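Local atomic coordinates of periplasmic cell division protein (SufI) (Aquifex aeolicus, PDB entry 6SYY), a protein that binds four copper ions in a mononuclear site and a trinuclear cluster and probably acts as a multicopper oxidase. Residues Q47-F55 and Y196-I204; N425-N435 and M519-A527. All coordinates share one frame; numbering follows the deposited sequence. Where two conformers were deposited one is given.

Contact 1: Q47-F55 and Y196-I204; sequences QSLNIPGYF and YGVIDIPLI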
loop_
_atom_site.group_PDB
_atom_site.type_symbol
_atom_site.label_atom_id
_atom_site.label_comp_id
_atom_site.label_asym_id
_atom_site.label_seq_id
_atom_site.Cartn_x
_atom_site.Cartn_y
_atom_site.Cartn_z
ATOM N N GLN A 47 9.344 12.573 -18.977
ATOM C CA GLN A 47 9.563 13.503 -17.879
ATOM C C GLN A 47 10.462 12.856 -16.834
ATOM O O GLN A 47 10.369 11.651 -16.585
ATOM C CB GLN A 47 8.230 13.931 -17.240
ATOM C CG GLN A 47 7.276 14.673 -18.179
ATOM C CD GLN A 47 7.785 16.050 -18.570
ATOM O OE1 GLN A 47 8.265 16.813 -17.730
ATOM N NE2 GLN A 47 7.688 16.373 -19.856
ATOM N N SER A 48 11.336 13.658 -16.227
ATOM C CA SER A 48 12.185 13.159 -15.152
ATOM C C SER A 48 11.337 12.734 -13.957
ATOM O O SER A 48 10.457 13.476 -13.510
ATOM C CB SER A 48 13.187 14.232 -14.735
ATOM O OG SER A 48 13.884 13.848 -13.567
ATOM N N LEU A 49 11.602 11.534 -13.444
ATOM C CA LEU A 49 10.818 11.007 -12.334
ATOM C C LEU A 49 10.905 11.931 -11.128
ATOM O O LEU A 49 11.998 12.252 -10.654
ATOM C CB LEU A 49 11.301 9.609 -11.955
ATOM C CG LEU A 49 10.616 9.063 -10.700
ATOM C CD1 LEU A 49 9.170 8.724 -10.999
ATOM C CD2 LEU A 49 11.348 7.863 -10.135
ATOM N N ASN A 50 9.749 12.362 -10.638
ATOM C CA ASN A 50 9.707 13.145 -9.416
ATOM C C ASN A 50 10.048 12.256 -8.228
ATOM O O ASN A 50 9.542 11.137 -8.113
ATOM C CB ASN A 50 8.323 13.773 -9.243
ATOM C CG ASN A 50 8.139 14.418 -7.883
ATOM O OD1 ASN A 50 8.837 15.370 -7.537
ATOM N ND2 ASN A 50 7.183 13.909 -7.109
ATOM N N ILE A 51 10.932 12.737 -7.365
ATOM C CA ILE A 51 11.260 12.077 -6.104
ATOM C C ILE A 51 10.623 12.892 -4.987
ATOM O O ILE A 51 10.969 14.068 -4.817
ATOM C CB ILE A 51 12.778 11.953 -5.891
ATOM C CG1 ILE A 51 13.413 11.075 -6.972
ATOM C CG2 ILE A 51 13.070 11.394 -4.504
ATOM C CD1 ILE A 51 12.830 9.688 -7.045
ATOM N N PRO A 52 9.693 12.329 -4.217
ATOM C CA PRO A 52 9.020 13.124 -3.185
ATOM C C PRO A 52 10.006 13.622 -2.143
ATOM O O PRO A 52 11.072 13.038 -1.932
ATOM C CB PRO A 52 8.014 12.139 -2.572
ATOM C CG PRO A 52 7.861 11.053 -3.587
ATOM C CD PRO A 52 9.189 10.949 -4.270
ATOM N N GLY A 53 9.650 14.729 -1.504
ATOM C CA GLY A 53 10.383 15.167 -0.338
ATOM C C GLY A 53 10.224 14.179 0.800
ATOM O O GLY A 53 9.382 13.282 0.782
ATOM N N TYR A 54 11.073 14.325 1.809
ATOM C CA TYR A 54 10.997 13.458 2.970
ATOM C C TYR A 54 10.860 14.295 4.232
ATOM O O TYR A 54 11.253 15.465 4.280
ATOM C CB TYR A 54 12.217 12.534 3.069
ATOM C CG TYR A 54 13.527 13.232 3.350
ATOM C CD1 TYR A 54 14.273 13.792 2.320
ATOM C CD2 TYR A 54 14.031 13.308 4.642
ATOM C CE1 TYR A 54 15.475 14.420 2.572
ATOM C CE2 TYR A 54 15.228 13.933 4.904
ATOM C CZ TYR A 54 15.948 14.488 3.866
ATOM O OH TYR A 54 17.145 15.111 4.124
ATOM N N PHE A 55 10.284 13.679 5.257
ATOM C CA PHE A 55 10.081 14.348 6.534
ATOM C C PHE A 55 10.461 13.384 7.642
ATOM O O PHE A 55 9.903 12.286 7.731
ATOM C CB PHE A 55 8.634 14.820 6.692
ATOM C CG PHE A 55 8.361 15.484 8.002
ATOM C CD1 PHE A 55 8.895 16.727 8.284
ATOM C CD2 PHE A 55 7.572 14.866 8.956
ATOM C CE1 PHE A 55 8.649 17.344 9.492
ATOM C CE2 PHE A 55 7.321 15.477 10.166
ATOM C CZ PHE A 55 7.861 16.717 10.435
ATOM N N TYR A 196 18.171 7.451 0.505
ATOM C CA TYR A 196 16.902 7.882 -0.065
ATOM C C TYR A 196 17.134 8.912 -1.164
ATOM O O TYR A 196 17.957 9.818 -1.025
ATOM C CB TYR A 196 15.988 8.469 1.016
ATOM C CG TYR A 196 14.738 9.072 0.422
ATOM C CD1 TYR A 196 13.672 8.268 0.049
ATOM C CD2 TYR A 196 14.640 10.441 0.198
ATOM C CE1 TYR A 196 12.538 8.805 -0.518
ATOM C CE2 TYR A 196 13.507 10.990 -0.372
ATOM C CZ TYR A 196 12.459 10.166 -0.725
ATOM O OH TYR A 196 11.325 10.698 -1.289
ATOM N N GLY A 197 16.406 8.762 -2.268
ATOM C CA GLY A 197 16.544 9.649 -3.403
ATOM C C GLY A 197 17.762 9.418 -4.272
ATOM O O GLY A 197 17.837 9.995 -5.365
ATOM N N VAL A 198 18.719 8.602 -3.837
ATOM C CA VAL A 198 19.889 8.304 -4.653
ATOM C C VAL A 198 19.715 6.926 -5.284
ATOM O O VAL A 198 19.474 6.813 -6.493
ATOM C CB VAL A 198 21.186 8.387 -3.827
ATOM C CG1 VAL A 198 22.398 8.084 -4.701
ATOM C CG2 VAL A 198 21.312 9.752 -3.196
ATOM N N ILE A 199 19.835 5.872 -4.479
ATOM C CA ILE A 199 19.585 4.511 -4.942
ATOM C C ILE A 199 18.487 3.815 -4.152
ATOM O O ILE A 199 18.229 2.630 -4.389
ATOM C CB ILE A 199 20.872 3.659 -4.933
ATOM C CG1 ILE A 199 21.418 3.510 -3.513
ATOM C CG2 ILE A 199 21.929 4.270 -5.866
ATOM C CD1 ILE A 199 22.632 2.599 -3.422
ATOM N N ASP A 200 17.833 4.513 -3.219
ATOM C CA ASP A 200 16.656 4.016 -2.507
ATOM C C ASP A 200 15.483 4.885 -2.961
ATOM O O ASP A 200 15.273 5.981 -2.435
ATOM C CB ASP A 200 16.867 4.070 -0.995
ATOM C CG ASP A 200 15.814 3.285 -0.218
ATOM O OD1 ASP A 200 14.799 2.879 -0.819
ATOM O OD2 ASP A 200 16.002 3.067 1.000
ATOM N N ILE A 201 14.724 4.395 -3.935
ATOM C CA ILE A 201 13.803 5.208 -4.717
ATOM C C ILE A 201 12.372 4.729 -4.490
ATOM O O ILE A 201 12.068 3.555 -4.727
ATOM C CB ILE A 201 14.145 5.162 -6.215
ATOM C CG1 ILE A 201 15.611 5.548 -6.451
ATOM C CG2 ILE A 201 13.180 6.034 -7.009
ATOM C CD1 ILE A 201 15.963 6.946 -6.024
ATOM N N PRO A 202 11.455 5.594 -4.061
ATOM C CA PRO A 202 10.041 5.209 -4.023
ATOM C C PRO A 202 9.441 5.228 -5.417
ATOM O O PRO A 202 9.756 6.090 -6.238
ATOM C CB PRO A 202 9.404 6.284 -3.132
ATOM C CG PRO A 202 10.268 7.480 -3.329
ATOM C CD PRO A 202 11.671 6.961 -3.551
ATOM N N LEU A 203 8.560 4.264 -5.679
ATOM C CA LEU A 203 7.812 4.209 -6.934
ATOM C C LEU A 203 6.341 4.039 -6.567
ATOM O O LEU A 203 5.832 2.920 -6.456
ATOM C CB LEU A 203 8.315 3.089 -7.845
ATOM C CG LEU A 203 9.790 3.110 -8.275
ATOM C CD1 LEU A 203 10.072 1.948 -9.206
ATOM C CD2 LEU A 203 10.165 4.422 -8.945
ATOM N N ILE A 204 5.658 5.163 -6.361
ATOM C CA ILE A 204 4.234 5.168 -6.058
ATOM C C ILE A 204 3.505 5.145 -7.398
ATOM O O ILE A 204 3.379 6.172 -8.069
ATOM C CB ILE A 204 3.844 6.374 -5.203
ATOM C CG1 ILE A 204 4.614 6.335 -3.876
ATOM C CG2 ILE A 204 2.335 6.404 -4.976
ATOM C CD1 ILE A 204 4.787 7.682 -3.213
#
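The Tyr196 ring meets the backbone of Pro52 at its hydroxyl edge, with Pro52 O close to the ring plane. Tyr196 OH donates a hydrogen bond to this carbonyl. The separation of 2.4 Å between Tyr196 OH and Pro52 O is unusually short, so the exact length is doubtful. Tyr54 comes to the same ring obliquely, its plane turned by 66°, with Tyr54 CD1 4.0 Å from Tyr196 CE2. Ile51 CG2 also approaches obliquely, 3.7 Å from Tyr196 OH. A chi1 of 173°, with CG opposite the backbone N, carries the Tyr196 hydroxyl to Pro52 O. This N-terminal stretch bridges two beta domains of the cupredoxin-type multicopper oxidase fold. Strand 47-48 pairs with 239-244, while strand 54-56 pairs with 94-98 in another sheet. The loop between them passes over the start of strand 200-208. Its contacts there are apolar. The Ile51 and Ile201 side chains cross at about a right angle, with Ile51 CD1 3.7 Å from Ile201 CG2. Leu49 CD2 reaches Leu203 CD2 at 3.8 Å. The two proline rings slide past each other, Pro52 CD lying 3.8 Å from Pro202 CG. Asn234 binds Asn50 O and Pro202 O through its ND2, so one amide joins both segments.

Contact 2: N425-N435 and M519-A527; sequences NNPKVLFEQNN and MMVNYRVNA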
loop_
_atom_site.group_PDB
_atom_site.type_symbol
_atom_site.label_atom_id
_atom_site.label_comp_id
_atom_site.label_asym_id
_atom_site.label_seq_id
_atom_site.Cartn_x
_atom_site.Cartn_y
_atom_site.Cartn_z
ATOM N N ASN A 425 -17.621 2.498 20.483
ATOM C CA ASN A 425 -16.699 1.668 21.245
ATOM C C ASN A 425 -17.121 0.205 21.287
ATOM O O ASN A 425 -16.290 -0.656 21.597
ATOM C CB ASN A 425 -16.563 2.201 22.670
ATOM C CG ASN A 425 -15.870 3.541 22.722
ATOM O OD1 ASN A 425 -14.865 3.762 22.044
ATOM N ND2 ASN A 425 -16.404 4.449 23.528
ATOM N N ASN A 426 -18.384 -0.095 20.991
ATOM C CA ASN A 426 -18.878 -1.473 20.942
ATOM C C ASN A 426 -19.781 -1.637 19.727
ATOM O O ASN A 426 -20.995 -1.841 19.850
ATOM C CB ASN A 426 -19.606 -1.833 22.238
ATOM C CG ASN A 426 -18.695 -1.775 23.449
ATOM O OD1 ASN A 426 -17.958 -2.721 23.732
ATOM N ND2 ASN A 426 -18.733 -0.658 24.163
ATOM N N PRO A 427 -19.209 -1.562 18.519
ATOM C CA PRO A 427 -20.031 -1.661 17.311
ATOM C C PRO A 427 -20.271 -3.102 16.906
ATOM O O PRO A 427 -19.775 -4.030 17.553
ATOM C CB PRO A 427 -19.182 -0.933 16.270
ATOM C CG PRO A 427 -17.780 -1.336 16.664
ATOM C CD PRO A 427 -17.777 -1.433 18.183
ATOM N N LYS A 428 -21.026 -3.298 15.830
ATOM C CA LYS A 428 -21.130 -4.622 15.238
ATOM C C LYS A 428 -19.761 -5.070 14.738
ATOM O O LYS A 428 -19.001 -4.282 14.170
ATOM C CB LYS A 428 -22.146 -4.613 14.091
ATOM C CG LYS A 428 -22.324 -5.955 13.408
ATOM C CD LYS A 428 -23.474 -5.952 12.409
ATOM C CE LYS A 428 -23.552 -7.297 11.685
ATOM N NZ LYS A 428 -24.790 -7.459 10.869
ATOM N N VAL A 429 -19.433 -6.334 14.987
ATOM C CA VAL A 429 -18.209 -6.940 14.479
ATOM C C VAL A 429 -18.585 -8.232 13.773
ATOM O O VAL A 429 -19.503 -8.941 14.202
ATOM C CB VAL A 429 -17.175 -7.210 15.596
ATOM C CG1 VAL A 429 -16.704 -5.903 16.215
ATOM C CG2 VAL A 429 -17.751 -8.141 16.660
ATOM N N LEU A 430 -17.886 -8.528 12.675
ATOM C CA LEU A 430 -18.134 -9.779 11.971
ATOM C C LEU A 430 -17.743 -10.972 12.831
ATOM O O LEU A 430 -18.458 -11.979 12.871
ATOM C CB LEU A 430 -17.369 -9.801 10.650
ATOM C CG LEU A 430 -17.687 -11.004 9.760
ATOM C CD1 LEU A 430 -19.141 -10.957 9.309
ATOM C CD2 LEU A 430 -16.741 -11.080 8.563
ATOM N N PHE A 431 -16.614 -10.874 13.524
ATOM C CA PHE A 431 -16.172 -11.916 14.433
ATOM C C PHE A 431 -15.321 -11.267 15.511
ATOM O O PHE A 431 -14.853 -10.133 15.363
ATOM C CB PHE A 431 -15.389 -13.022 13.705
ATOM C CG PHE A 431 -14.110 -12.549 13.077
ATOM C CD1 PHE A 431 -14.101 -12.052 11.785
ATOM C CD2 PHE A 431 -12.917 -12.601 13.778
ATOM C CE1 PHE A 431 -12.931 -11.611 11.205
ATOM C CE2 PHE A 431 -11.741 -12.158 13.203
ATOM C CZ PHE A 431 -11.748 -11.664 11.915
ATOM N N GLU A 432 -15.122 -12.002 16.598
ATOM C CA GLU A 432 -14.407 -11.508 17.762
ATOM C C GLU A 432 -13.369 -12.535 18.183
ATOM O O GLU A 432 -13.620 -13.741 18.121
ATOM C CB GLU A 432 -15.380 -11.221 18.910
ATOM C CG GLU A 432 -14.745 -10.688 20.176
ATOM C CD GLU A 432 -15.782 -10.317 21.216
ATOM O OE1 GLU A 432 -16.968 -10.186 20.848
ATOM O OE2 GLU A 432 -15.416 -10.161 22.398
ATOM N N GLN A 433 -12.200 -12.053 18.603
ATOM C CA GLN A 433 -11.117 -12.908 19.064
ATOM C C GLN A 433 -10.579 -12.382 20.388
ATOM O O GLN A 433 -10.739 -11.207 20.729
ATOM C CB GLN A 433 -9.977 -12.988 18.032
ATOM C CG GLN A 433 -10.407 -13.449 16.649
ATOM C CD GLN A 433 -10.886 -14.889 16.633
ATOM O OE1 GLN A 433 -10.619 -15.658 17.558
ATOM N NE2 GLN A 433 -11.598 -15.261 15.576
ATOM N N ASN A 434 -9.945 -13.271 21.142
ATOM C CA ASN A 434 -9.236 -12.874 22.345
ATOM C C ASN A 434 -7.811 -12.473 21.993
ATOM O O ASN A 434 -7.227 -12.974 21.028
ATOM C CB ASN A 434 -9.219 -14.006 23.368
ATOM C CG ASN A 434 -10.551 -14.190 24.046
ATOM O OD1 ASN A 434 -11.258 -13.220 24.312
ATOM N ND2 ASN A 434 -10.907 -15.438 24.329
ATOM N N ASN A 435 -7.259 -11.553 22.782
ATOM C CA ASN A 435 -5.888 -11.112 22.569
ATOM C C ASN A 435 -4.937 -12.300 22.651
ATOM O O ASN A 435 -4.971 -13.077 23.610
ATOM C CB ASN A 435 -5.512 -10.049 23.602
ATOM C CG ASN A 435 -4.198 -9.363 23.284
ATOM O OD1 ASN A 435 -3.591 -9.610 22.242
ATOM N ND2 ASN A 435 -3.757 -8.486 24.179
ATOM N N MET A 519 -17.760 -2.995 0.874
ATOM C CA MET A 519 -17.004 -4.221 1.088
ATOM C C MET A 519 -16.046 -4.041 2.257
ATOM O O MET A 519 -14.828 -4.036 2.071
ATOM C CB MET A 519 -16.249 -4.596 -0.188
ATOM C CG MET A 519 -15.799 -6.037 -0.238
ATOM S SD MET A 519 -15.387 -6.582 -1.905
ATOM C CE MET A 519 -15.058 -8.318 -1.599
ATOM N N MET A 520 -16.594 -3.902 3.461
ATOM C CA MET A 520 -15.819 -3.532 4.638
ATOM C C MET A 520 -16.617 -3.916 5.875
ATOM O O MET A 520 -17.825 -3.669 5.930
ATOM C CB MET A 520 -15.523 -2.024 4.608
ATOM C CG MET A 520 -15.043 -1.413 5.900
ATOM S SD MET A 520 -14.675 0.341 5.667
ATOM C CE MET A 520 -16.095 0.886 4.722
ATOM N N VAL A 521 -15.952 -4.541 6.848
ATOM C CA VAL A 521 -16.568 -4.916 8.119
ATOM C C VAL A 521 -15.588 -4.616 9.247
ATOM O O VAL A 521 -14.403 -4.370 9.023
ATOM C CB VAL A 521 -16.978 -6.406 8.173
ATOM C CG1 VAL A 521 -18.083 -6.709 7.181
ATOM C CG2 VAL A 521 -15.769 -7.299 7.935
ATOM N N ASN A 522 -16.105 -4.641 10.472
ATOM C CA ASN A 522 -15.271 -4.617 11.663
ATOM C C ASN A 522 -15.024 -6.039 12.143
ATOM O O ASN A 522 -15.843 -6.937 11.938
ATOM C CB ASN A 522 -15.927 -3.830 12.805
ATOM C CG ASN A 522 -16.177 -2.371 12.470
ATOM O OD1 ASN A 522 -15.358 -1.708 11.840
ATOM N ND2 ASN A 522 -17.319 -1.861 12.914
ATOM N N TYR A 523 -13.884 -6.236 12.795
ATOM C CA TYR A 523 -13.700 -7.368 13.688
ATOM C C TYR A 523 -13.096 -6.838 14.981
ATOM O O TYR A 523 -12.612 -5.704 15.043
ATOM C CB TYR A 523 -12.837 -8.487 13.065
ATOM C CG TYR A 523 -11.360 -8.191 12.967
ATOM C CD1 TYR A 523 -10.473 -8.676 13.919
ATOM C CD2 TYR A 523 -10.848 -7.440 11.917
ATOM C CE1 TYR A 523 -9.115 -8.413 13.835
ATOM C CE2 TYR A 523 -9.489 -7.174 11.821
ATOM C CZ TYR A 523 -8.628 -7.663 12.785
ATOM O OH TYR A 523 -7.276 -7.412 12.705
ATOM N N ARG A 524 -13.159 -7.655 16.026
ATOM C CA ARG A 524 -12.809 -7.216 17.369
ATOM C C ARG A 524 -11.752 -8.135 17.959
ATOM O O ARG A 524 -11.817 -9.356 17.792
ATOM C CB ARG A 524 -14.045 -7.190 18.272
ATOM C CG ARG A 524 -13.811 -6.638 19.664
ATOM C CD ARG A 524 -15.082 -6.777 20.500
ATOM N NE ARG A 524 -14.841 -6.584 21.927
ATOM C CZ ARG A 524 -15.368 -5.601 22.648
ATOM N NH1 ARG A 524 -16.179 -4.719 22.077
ATOM N NH2 ARG A 524 -15.090 -5.505 23.941
ATOM N N VAL A 525 -10.776 -7.543 18.642
ATOM C CA VAL A 525 -9.808 -8.285 19.445
ATOM C C VAL A 525 -9.854 -7.716 20.855
ATOM O O VAL A 525 -9.635 -6.514 21.046
ATOM C CB VAL A 525 -8.379 -8.202 18.883
ATOM C CG1 VAL A 525 -7.455 -9.116 19.680
ATOM C CG2 VAL A 525 -8.361 -8.552 17.402
ATOM N N ASN A 526 -10.127 -8.571 21.838
ATOM C CA ASN A 526 -10.302 -8.104 23.204
ATOM C C ASN A 526 -8.955 -7.743 23.826
ATOM O O ASN A 526 -7.888 -7.947 23.238
ATOM C CB ASN A 526 -11.030 -9.158 24.035
ATOM C CG ASN A 526 -12.446 -9.398 23.546
ATOM O OD1 ASN A 526 -13.182 -8.452 23.257
ATOM N ND2 ASN A 526 -12.828 -10.664 23.428
ATOM N N ALA A 527 -9.020 -7.186 25.033
ATOM C CA ALA A 527 -7.843 -6.656 25.718
ATOM C C ALA A 527 -6.831 -7.746 26.068
ATOM O O ALA A 527 -7.205 -8.863 26.431
ATOM C CB ALA A 527 -8.267 -5.905 26.979
HETATM O O HOH W 1 -17.011 -3.676 26.052
HETATM O O HOH W 2 -17.995 -4.739 19.470
HETATM O O HOH W 3 -8.499 -10.721 25.525
#
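Tyr523 CB sits over one face of the Phe431 ring, 3.7 Å from its centroid, in a CH-pi contact. The two rings point the same way with planes only 12° apart, but they are slid so far that they barely overlap. This is the tight part of the contact, and both residues are buried. Tyr523 OH bonds to His456 O, the backbone of a copper ligand. The backbones pair in parallel here: Arg524 N donates to Phe431 O at 3.1 Å, and Gln433 N to Arg524 O at 2.8 Å. Strand 432-433 is thereby added as an edge strand beside 520-525, in a sheet of the C-terminal cupredoxin domain. Before the strand, Leu430 N donates to Asn522 O at 2.7 Å. The other side is polar and well bonded. The extended Arg524 chain runs alongside Glu432, and Arg524 NE points almost straight at Asn526 OD1 (2.8 Å, 178°). Asn526 ND2 bonds to the anti lone pair of Glu432 OE2 at 2.8 Å and to Asn434 OD1. The Glu432-Arg524 salt bridge is long, with the carboxylate oxygen well out of the guanidinium plane. Glu432 and Asn434 are exposed, and the looser rim is bridged by water. Asn426 OD1 lies near the guanidinium plane, at its edge, and accepts from Arg524 NH1 at 3.1 Å; Asn426 ND2 bonds to Asp423 OD2. One water joins NH1 to Pro427 O, another Asn435 N to Ala527 O.

Overall arrangement
The modelled chain starts at residue 44 and soon enters contact 1. There 47-55 meets 196-204, which comes after 140 intervening residues containing many strands and two helices. Contact 1 thus closes a loop around most of the first beta domain and ties it to the start of the next. Contact 2 opens much later. Its loop, from 425-435 to 519-527, lies within the C-terminal domain, contains several copper-binding histidines and Cys509, and ends at the C terminus. The two loops follow in series and neither nest nor cross. The centres of contact 1 and contact 2 are about 38 Å apart. Contact 1 lies away from the copper sites; contact 2 lies in the second shell of the copper cluster, with the Tyr523 side chain about 6 Å from that of His456.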